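Coat protein (Papaya mosaic virus, PDB 4DOX) probably assembles, in many copies, around the viral RNA to form the capsid of a flexible filamentous plant virus. Local coordinates at residues Leu61-Phe66 with Gln91-Val96. Residues are numbered along the deposited sequence; the frame is centred on the assembly and turned at random.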
# COMPACT_ATOMS: atom_id res chain seq x y z
N LEU A 61 -6.23 3.33 5.95
CA LEU A 61 -7.02 2.39 5.10
C LEU A 61 -8.14 3.05 4.31
O LEU A 61 -8.62 2.49 3.32
CB LEU A 61 -7.63 1.26 5.92
CG LEU A 61 -6.99 -0.12 5.95
CD1 LEU A 61 -6.06 -0.35 4.83
CD2 LEU A 61 -6.28 -0.23 7.24
N GLU A 62 -8.58 4.21 4.77
CA GLU A 62 -9.60 4.96 4.07
C GLU A 62 -9.08 5.46 2.74
O GLU A 62 -9.80 5.46 1.75
CB GLU A 62 -10.09 6.11 4.91
CG GLU A 62 -10.86 5.67 6.13
CD GLU A 62 -11.22 6.83 7.02
OE1 GLU A 62 -11.58 7.90 6.49
OE2 GLU A 62 -11.14 6.66 8.25
N LEU A 63 -7.81 5.88 2.73
CA LEU A 63 -7.17 6.32 1.50
C LEU A 63 -6.92 5.11 0.62
O LEU A 63 -7.16 5.16 -0.61
CB LEU A 63 -5.88 7.08 1.78
CG LEU A 63 -4.95 7.45 0.62
CD1 LEU A 63 -5.60 8.40 -0.34
CD2 LEU A 63 -3.75 8.08 1.19
N VAL A 64 -6.47 4.02 1.25
CA VAL A 64 -6.26 2.76 0.52
C VAL A 64 -7.52 2.28 -0.19
O VAL A 64 -7.47 1.87 -1.36
CB VAL A 64 -5.72 1.65 1.44
CG1 VAL A 64 -5.40 0.43 0.62
CG2 VAL A 64 -4.48 2.18 2.20
N ASN A 65 -8.65 2.31 0.51
CA ASN A 65 -9.91 1.98 -0.10
C ASN A 65 -10.16 2.84 -1.32
O ASN A 65 -10.60 2.36 -2.34
CB ASN A 65 -11.04 2.21 0.89
CG ASN A 65 -12.38 1.56 0.45
OD1 ASN A 65 -12.46 0.34 0.20
ND2 ASN A 65 -13.42 2.37 0.39
N PHE A 66 -9.90 4.14 -1.20
CA PHE A 66 -10.24 5.05 -2.28
C PHE A 66 -9.44 4.63 -3.50
O PHE A 66 -9.98 4.61 -4.61
CB PHE A 66 -9.92 6.51 -1.92
CG PHE A 66 -10.05 7.44 -3.09
CD1 PHE A 66 -11.26 8.07 -3.36
CD2 PHE A 66 -8.99 7.61 -3.99
CE1 PHE A 66 -11.39 8.90 -4.48
CE2 PHE A 66 -9.11 8.43 -5.09
CZ PHE A 66 -10.31 9.06 -5.36
N GLN A 91 -5.82 15.37 1.50
CA GLN A 91 -4.82 15.83 2.48
C GLN A 91 -3.92 14.69 2.95
O GLN A 91 -2.70 14.86 3.03
CB GLN A 91 -5.47 16.55 3.64
CG GLN A 91 -6.03 17.90 3.21
CD GLN A 91 -6.69 18.67 4.37
OE1 GLN A 91 -7.90 18.53 4.64
NE2 GLN A 91 -5.87 19.44 5.08
N LEU A 92 -4.53 13.54 3.20
CA LEU A 92 -3.79 12.35 3.61
C LEU A 92 -2.85 11.92 2.51
O LEU A 92 -1.71 11.58 2.79
CB LEU A 92 -4.72 11.18 3.97
CG LEU A 92 -5.61 11.32 5.21
CD1 LEU A 92 -6.46 10.02 5.41
CD2 LEU A 92 -4.76 11.65 6.47
N ALA A 93 -3.31 11.98 1.26
CA ALA A 93 -2.49 11.66 0.11
C ALA A 93 -1.27 12.59 0.05
O ALA A 93 -0.14 12.15 -0.30
CB ALA A 93 -3.29 11.75 -1.15
N SER A 94 -1.47 13.87 0.36
CA SER A 94 -0.35 14.78 0.33
C SER A 94 0.65 14.43 1.45
O SER A 94 1.87 14.46 1.25
CB SER A 94 -0.84 16.20 0.45
OG SER A 94 -1.55 16.54 -0.71
N ILE A 95 0.12 14.07 2.62
CA ILE A 95 0.92 13.67 3.75
C ILE A 95 1.74 12.45 3.32
O ILE A 95 2.95 12.41 3.54
CB ILE A 95 0.05 13.36 4.96
CG1 ILE A 95 -0.41 14.65 5.61
CG2 ILE A 95 0.83 12.59 5.99
CD1 ILE A 95 -1.42 14.43 6.72
N VAL A 96 1.08 11.47 2.69
CA VAL A 96 1.84 10.33 2.16
C VAL A 96 3.02 10.80 1.27
O VAL A 96 4.17 10.45 1.52
CB VAL A 96 0.94 9.33 1.36
CG1 VAL A 96 1.82 8.22 0.69
CG2 VAL A 96 -0.20 8.74 2.27
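Leu63 of helix 56-70 lays its isobutyl end against Leu92, Ala93 and Val96 of helix 89-98, forming a buried helix-helix contact within the all-helical fold of this coat protein. The two short segments run nearly perpendicular to each other, crossing at -101° with their axes 10.3 Å apart at closest approach. The meeting is therefore confined to a small patch in which a single side chain faces a surface made by Leu92, its neighbour Ala93 and, one turn on, Val96, and just 160 Å² is buried in all.

The interaction is entirely apolar; no hydrogen bond links the segments. With CG anti to the backbone N (chi1 171°), the branch of Leu63 is carried away from its own helix toward the partner, and chi2 of 64° turns the two methyl groups to different neighbours. Leu63 CD1 packs 4.1 Å from Ala93 CB. Leu63 CD2 lies over the backbone of the partner helix, 3.9 Å from Ala93 N, and close to CB of Leu92. The Leu92 side chain also touches Met46 of helix 36-48 and Ile87 in a loop.

Helix 103-108 extends the same apolar cluster, since Leu103 touches Leu63 and Phe106 touches Val96. Polar groups bond elsewhere: Glu62 OE2 is hydrogen-bonded to Ser83 OG, tying helix 56-70 to the connection that leads to helix 89-98, and Asn65 OD1 bonds to Arg118 NH1.

Val96 completes the surface from one turn beyond Leu92. Its CG1 is anti to the backbone N, whereas the other branch does the touching: Val96 CG2 and Leu63 CD2 meet tip to tip at 3.8 Å.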